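Long-range contact in fusarinine C esterase sidJ (Aspergillus fumigatus, PDB 6GUP), which hydrolyses the ester bonds of the siderophore fusarinine C, helping the fungus release the iron it has scavenged: residues Ile15-Glu27 with Glu92-Lys104. Sequence-based numbering, arbitrary orientation.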
loop_
_atom_site.group_PDB
_atom_site.type_symbol
_atom_site.label_atom_id
_atom_site.label_comp_id
_atom_site.label_asym_id
_atom_site.label_seq_id
_atom_site.Cartn_x
_atom_site.Cartn_y
_atom_site.Cartn_z
ATOM N N ILE A 15 -3.710 5.152 -15.413
ATOM C CA ILE A 15 -5.047 4.695 -15.025
ATOM C C ILE A 15 -4.927 3.819 -13.781
ATOM O O ILE A 15 -4.177 2.839 -13.783
ATOM C CB ILE A 15 -5.721 3.881 -16.158
ATOM C CG1 ILE A 15 -5.756 4.700 -17.458
ATOM C CG2 ILE A 15 -7.131 3.452 -15.755
ATOM C CD1 ILE A 15 -6.382 3.994 -18.644
ATOM N N LEU A 16 -5.670 4.171 -12.731
ATOM C CA LEU A 16 -5.752 3.351 -11.522
ATOM C C LEU A 16 -6.931 2.387 -11.635
ATOM O O LEU A 16 -8.085 2.817 -11.727
ATOM C CB LEU A 16 -5.906 4.228 -10.276
ATOM C CG LEU A 16 -5.804 3.516 -8.920
ATOM C CD1 LEU A 16 -4.401 2.968 -8.689
ATOM C CD2 LEU A 16 -6.195 4.459 -7.793
ATOM N N HIS A 17 -6.627 1.088 -11.629
ATOM C CA HIS A 17 -7.632 0.029 -11.719
ATOM C C HIS A 17 -7.845 -0.642 -10.371
ATOM O O HIS A 17 -6.992 -0.565 -9.494
ATOM C CB HIS A 17 -7.187 -1.042 -12.709
ATOM C CG HIS A 17 -6.851 -0.513 -14.066
ATOM N ND1 HIS A 17 -7.757 -0.500 -15.104
ATOM C CD2 HIS A 17 -5.706 0.017 -14.557
ATOM C CE1 HIS A 17 -7.185 0.017 -16.175
ATOM N NE2 HIS A 17 -5.941 0.339 -15.871
ATOM N N HIS A 18 -8.988 -1.307 -10.233
ATOM C CA HIS A 18 -9.280 -2.177 -9.097
ATOM C C HIS A 18 -9.458 -3.599 -9.623
ATOM O O HIS A 18 -10.477 -3.904 -10.245
ATOM C CB HIS A 18 -10.554 -1.711 -8.380
ATOM C CG HIS A 18 -10.303 -0.767 -7.247
ATOM N ND1 HIS A 18 -10.398 -1.151 -5.927
ATOM C CD2 HIS A 18 -9.962 0.542 -7.234
ATOM C CE1 HIS A 18 -10.125 -0.118 -5.151
ATOM N NE2 HIS A 18 -9.857 0.922 -5.919
ATOM N N TYR A 19 -8.461 -4.458 -9.393
ATOM C CA TYR A 19 -8.556 -5.875 -9.782
ATOM C C TYR A 19 -9.260 -6.731 -8.714
ATOM O O TYR A 19 -9.794 -7.796 -9.028
ATOM C CB TYR A 19 -7.187 -6.447 -10.202
ATOM C CG TYR A 19 -6.178 -6.712 -9.104
ATOM C CD1 TYR A 19 -6.140 -7.944 -8.451
ATOM C CD2 TYR A 19 -5.224 -5.753 -8.755
ATOM C CE1 TYR A 19 -5.207 -8.202 -7.458
ATOM C CE2 TYR A 19 -4.284 -6.004 -7.763
ATOM C CZ TYR A 19 -4.278 -7.229 -7.119
ATOM O OH TYR A 19 -3.349 -7.484 -6.140
ATOM N N THR A 20 -9.242 -6.269 -7.463
ATOM C CA THR A 20 -10.207 -6.698 -6.439
ATOM C C THR A 20 -10.845 -5.437 -5.852
ATOM O O THR A 20 -10.504 -4.323 -6.255
ATOM C CB THR A 20 -9.560 -7.540 -5.309
ATOM O OG1 THR A 20 -8.802 -6.697 -4.431
ATOM C CG2 THR A 20 -8.659 -8.631 -5.876
ATOM N N GLU A 21 -11.763 -5.611 -4.903
ATOM C CA GLU A 21 -12.366 -4.472 -4.198
ATOM C C GLU A 21 -11.344 -3.750 -3.306
ATOM O O GLU A 21 -11.437 -2.536 -3.117
ATOM C CB GLU A 21 -13.576 -4.918 -3.363
ATOM C CG GLU A 21 -14.736 -5.511 -4.159
ATOM C CD GLU A 21 -15.473 -4.488 -5.007
ATOM O OE1 GLU A 21 -16.557 -4.033 -4.584
ATOM O OE2 GLU A 21 -14.972 -4.137 -6.098
ATOM N N THR A 22 -10.373 -4.501 -2.780
ATOM C CA THR A 22 -9.330 -3.976 -1.888
ATOM C C THR A 22 -8.031 -3.588 -2.612
ATOM O O THR A 22 -7.348 -2.655 -2.183
ATOM C CB THR A 22 -8.990 -5.018 -0.796
ATOM O OG1 THR A 22 -10.191 -5.427 -0.131
ATOM C CG2 THR A 22 -8.012 -4.456 0.242
ATOM N N LEU A 23 -7.692 -4.295 -3.692
ATOM C CA LEU A 23 -6.365 -4.195 -4.313
ATOM C C LEU A 23 -6.407 -3.503 -5.674
ATOM O O LEU A 23 -7.356 -3.687 -6.443
ATOM C CB LEU A 23 -5.746 -5.591 -4.442
ATOM C CG LEU A 23 -5.631 -6.378 -3.127
ATOM C CD1 LEU A 23 -5.296 -7.840 -3.381
ATOM C CD2 LEU A 23 -4.603 -5.746 -2.199
ATOM N N VAL A 24 -5.362 -2.724 -5.962
ATOM C CA VAL A 24 -5.291 -1.898 -7.174
ATOM C C VAL A 24 -4.070 -2.211 -8.030
ATOM O O VAL A 24 -3.064 -2.733 -7.537
ATOM C CB VAL A 24 -5.294 -0.376 -6.856
ATOM C CG1 VAL A 24 -6.608 0.027 -6.210
ATOM C CG2 VAL A 24 -4.114 0.039 -5.978
ATOM N N THR A 25 -4.181 -1.885 -9.315
ATOM C CA THR A 25 -3.048 -1.911 -10.234
ATOM C C THR A 25 -3.043 -0.617 -11.055
ATOM O O THR A 25 -4.084 -0.204 -11.575
ATOM C CB THR A 25 -3.037 -3.177 -11.133
ATOM O OG1 THR A 25 -1.906 -3.141 -12.013
ATOM C CG2 THR A 25 -4.312 -3.316 -11.963
ATOM N N PHE A 26 -1.877 0.026 -11.129
ATOM C CA PHE A 26 -1.715 1.299 -11.836
ATOM C C PHE A 26 -1.090 1.070 -13.210
ATOM O O PHE A 26 0.028 0.564 -13.307
ATOM C CB PHE A 26 -0.848 2.263 -11.021
ATOM C CG PHE A 26 -0.500 3.530 -11.755
ATOM C CD1 PHE A 26 -1.462 4.511 -11.976
ATOM C CD2 PHE A 26 0.789 3.741 -12.236
ATOM C CE1 PHE A 26 -1.141 5.678 -12.658
ATOM C CE2 PHE A 26 1.114 4.905 -12.917
ATOM C CZ PHE A 26 0.148 5.875 -13.128
ATOM N N GLU A 27 -1.815 1.467 -14.254
ATOM C CA GLU A 27 -1.354 1.355 -15.637
ATOM C C GLU A 27 -0.720 2.673 -16.061
ATOM O O GLU A 27 -1.366 3.712 -15.984
ATOM C CB GLU A 27 -2.535 1.044 -16.558
ATOM C CG GLU A 27 -2.161 0.797 -18.016
ATOM C CD GLU A 27 -3.360 0.530 -18.911
ATOM O OE1 GLU A 27 -4.511 0.783 -18.494
ATOM O OE2 GLU A 27 -3.146 0.066 -20.050
ATOM N N GLU A 92 -2.980 -13.262 -5.730
ATOM C CA GLU A 92 -3.353 -11.887 -6.065
ATOM C C GLU A 92 -2.758 -11.426 -7.396
ATOM O O GLU A 92 -3.400 -10.673 -8.127
ATOM C CB GLU A 92 -2.967 -10.945 -4.924
ATOM C CG GLU A 92 -3.826 -11.176 -3.685
ATOM C CD GLU A 92 -3.278 -10.554 -2.416
ATOM O OE1 GLU A 92 -2.186 -9.947 -2.439
ATOM O OE2 GLU A 92 -3.955 -10.679 -1.375
ATOM N N ILE A 93 -1.545 -11.881 -7.709
ATOM C CA ILE A 93 -0.955 -11.673 -9.039
ATOM C C ILE A 93 -1.839 -12.331 -10.104
ATOM O O ILE A 93 -2.153 -11.711 -11.120
ATOM C CB ILE A 93 0.500 -12.203 -9.118
ATOM C CG1 ILE A 93 1.430 -11.294 -8.304
ATOM C CG2 ILE A 93 0.989 -12.267 -10.565
ATOM C CD1 ILE A 93 2.776 -11.903 -7.970
ATOM N N ALA A 94 -2.245 -13.575 -9.852
ATOM C CA ALA A 94 -3.140 -14.309 -10.758
ATOM C C ALA A 94 -4.473 -13.589 -10.978
ATOM O O ALA A 94 -4.978 -13.545 -12.104
ATOM C CB ALA A 94 -3.383 -15.719 -10.234
ATOM N N GLN A 95 -5.032 -13.030 -9.903
ATOM C CA GLN A 95 -6.245 -12.200 -9.989
ATOM C C GLN A 95 -6.019 -10.927 -10.807
ATOM O O GLN A 95 -6.878 -10.542 -11.601
ATOM C CB GLN A 95 -6.765 -11.835 -8.593
ATOM C CG GLN A 95 -7.486 -12.974 -7.892
ATOM C CD GLN A 95 -7.893 -12.629 -6.471
ATOM O OE1 GLN A 95 -7.077 -12.166 -5.672
ATOM N NE2 GLN A 95 -9.159 -12.864 -6.143
ATOM N N CYS A 96 -4.867 -10.286 -10.606
ATOM C CA CYS A 96 -4.498 -9.090 -11.369
ATOM C C CYS A 96 -4.302 -9.394 -12.856
ATOM O O CYS A 96 -4.733 -8.616 -13.710
ATOM C CB CYS A 96 -3.227 -8.454 -10.803
ATOM S SG CYS A 96 -2.881 -6.811 -11.470
ATOM N N LEU A 97 -3.651 -10.518 -13.155
ATOM C CA LEU A 97 -3.460 -10.968 -14.537
ATOM C C LEU A 97 -4.781 -11.273 -15.239
ATOM O O LEU A 97 -4.948 -10.926 -16.410
ATOM C CB LEU A 97 -2.561 -12.206 -14.590
ATOM C CG LEU A 97 -1.093 -12.015 -14.203
ATOM C CD1 LEU A 97 -0.406 -13.363 -14.090
ATOM C CD2 LEU A 97 -0.374 -11.149 -15.214
ATOM N N LYS A 98 -5.704 -11.921 -14.528
ATOM C CA LYS A 98 -7.051 -12.173 -15.054
ATOM C C LYS A 98 -7.755 -10.871 -15.411
ATOM O O LYS A 98 -8.359 -10.766 -16.481
ATOM C CB LYS A 98 -7.914 -12.954 -14.055
ATOM C CG LYS A 98 -9.315 -13.243 -14.583
ATOM C CD LYS A 98 -10.222 -13.891 -13.558
ATOM C CE LYS A 98 -11.590 -14.147 -14.174
ATOM N NZ LYS A 98 -12.444 -15.024 -13.331
ATOM N N TYR A 99 -7.684 -9.897 -14.506
ATOM C CA TYR A 99 -8.291 -8.587 -14.731
ATOM C C TYR A 99 -7.694 -7.879 -15.950
ATOM O O TYR A 99 -8.434 -7.383 -16.801
ATOM C CB TYR A 99 -8.148 -7.688 -13.497
ATOM C CG TYR A 99 -8.577 -6.268 -13.776
ATOM C CD1 TYR A 99 -9.926 -5.916 -13.769
ATOM C CD2 TYR A 99 -7.639 -5.284 -14.094
ATOM C CE1 TYR A 99 -10.329 -4.619 -14.046
ATOM C CE2 TYR A 99 -8.032 -3.987 -14.377
ATOM C CZ TYR A 99 -9.377 -3.656 -14.350
ATOM O OH TYR A 99 -9.772 -2.370 -14.626
ATOM N N ILE A 100 -6.363 -7.827 -16.013
ATOM C CA ILE A 100 -5.648 -7.188 -17.129
ATOM C C ILE A 100 -6.024 -7.830 -18.464
ATOM O O ILE A 100 -6.211 -7.130 -19.462
ATOM C CB ILE A 100 -4.108 -7.230 -16.930
ATOM C CG1 ILE A 100 -3.698 -6.272 -15.805
ATOM C CG2 ILE A 100 -3.368 -6.844 -18.212
ATOM C CD1 ILE A 100 -2.280 -6.456 -15.306
ATOM N N LYS A 101 -6.134 -9.157 -18.468
ATOM C CA LYS A 101 -6.473 -9.911 -19.674
ATOM C C LYS A 101 -7.880 -9.590 -20.182
ATOM O O LYS A 101 -8.064 -9.381 -21.384
ATOM C CB LYS A 101 -6.320 -11.413 -19.423
ATOM C CG LYS A 101 -6.319 -12.274 -20.681
ATOM C CD LYS A 101 -5.382 -13.467 -20.534
ATOM C CE LYS A 101 -5.841 -14.691 -21.307
ATOM N NZ LYS A 101 -5.021 -15.885 -20.952
ATOM N N GLU A 102 -8.860 -9.543 -19.278
ATOM C CA GLU A 102 -10.230 -9.146 -19.647
ATOM C C GLU A 102 -10.305 -7.658 -20.002
ATOM O O GLU A 102 -11.000 -7.286 -20.949
ATOM C CB GLU A 102 -11.246 -9.499 -18.540
ATOM C CG GLU A 102 -12.645 -8.879 -18.667
ATOM C CD GLU A 102 -13.473 -9.414 -19.831
ATOM O OE1 GLU A 102 -14.684 -9.648 -19.627
ATOM O OE2 GLU A 102 -12.941 -9.595 -20.947
ATOM N N TYR A 103 -9.604 -6.821 -19.235
ATOM C CA TYR A 103 -9.546 -5.376 -19.492
ATOM C C TYR A 103 -9.008 -5.054 -20.886
ATOM O O TYR A 103 -9.603 -4.254 -21.612
ATOM C CB TYR A 103 -8.690 -4.667 -18.431
ATOM C CG TYR A 103 -8.236 -3.275 -18.820
ATOM C CD1 TYR A 103 -9.153 -2.234 -18.965
ATOM C CD2 TYR A 103 -6.885 -2.998 -19.044
ATOM C CE1 TYR A 103 -8.739 -0.959 -19.326
ATOM C CE2 TYR A 103 -6.462 -1.725 -19.402
ATOM C CZ TYR A 103 -7.392 -0.709 -19.544
ATOM O OH TYR A 103 -6.976 0.555 -19.890
ATOM N N LYS A 104 -7.884 -5.673 -21.242
ATOM C CA LYS A 104 -7.256 -5.448 -22.549
ATOM C C LYS A 104 -8.072 -6.005 -23.715
ATOM O O LYS A 104 -8.024 -5.452 -24.817
ATOM C CB LYS A 104 -5.824 -6.006 -22.583
ATOM C CG LYS A 104 -4.814 -5.194 -21.783
ATOM C CD LYS A 104 -4.670 -3.776 -22.322
ATOM C CE LYS A 104 -3.583 -2.987 -21.612
ATOM N NZ LYS A 104 -2.214 -3.320 -22.090
HETATM O O HOH W 1 -10.857 -1.474 -12.330
#
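His17 touches two tyrosines of the helix, and both of its ring nitrogens are satisfied. ND1 meets Tyr99 OH at 2.8 Å in a hydrogen bond whose direction stays open, the hydroxyl lying at the imidazole edge near its plane. NE2 donates to Glu27 OE1 at 3.0 Å, reaching that oxygen on its anti side and 29° out of the carboxylate plane. The imidazole also turns its edge onto the face of Tyr103, an edge-to-face pair with planes at 63° in which His17 CE1 lies 3.5 Å from Tyr103 CZ. With CG anti to the backbone N (chi1 -176°) and the chain extended beyond it, Glu27 brings OE1 to Tyr103 OH as well, although that bond is weak and the hydroxyl also pairs with Lys107. The other carboxylate oxygen, OE2, bonds to Ser68 OG; Lys104 NZ stays 4.1 Å from Glu27 OE2, too long for a salt bridge, and is held by Ser68, Ser38 and the carbonyl of Lys35. A water accepts from His18 N and also bonds Tyr99 OH, giving that hydroxyl a second partner.

Toward the hairpin turn packing takes over, and polar ends find partners beyond the two segments. Cys96 CB makes a CH-pi contact over the centre of the Tyr19 ring, 3.7 Å from the centroid; SG, over the same face, makes a sulfur-aromatic contact and touches Thr25 CB. The hydroxyl of Tyr19 bonds to Thr73 O, and that of Thr25 to Thr71 O. Leu23 CD1 rests on the Glu92 carboxylate, which Thr75 OG1 helps hold.

Helix 86-108 thus packs across the antiparallel hairpin of strands 12-18 and 24-28, which the second subunit's strand extends across the dimer interface: the helix-on-sheet layering of the alpha/beta-hydrolase fold.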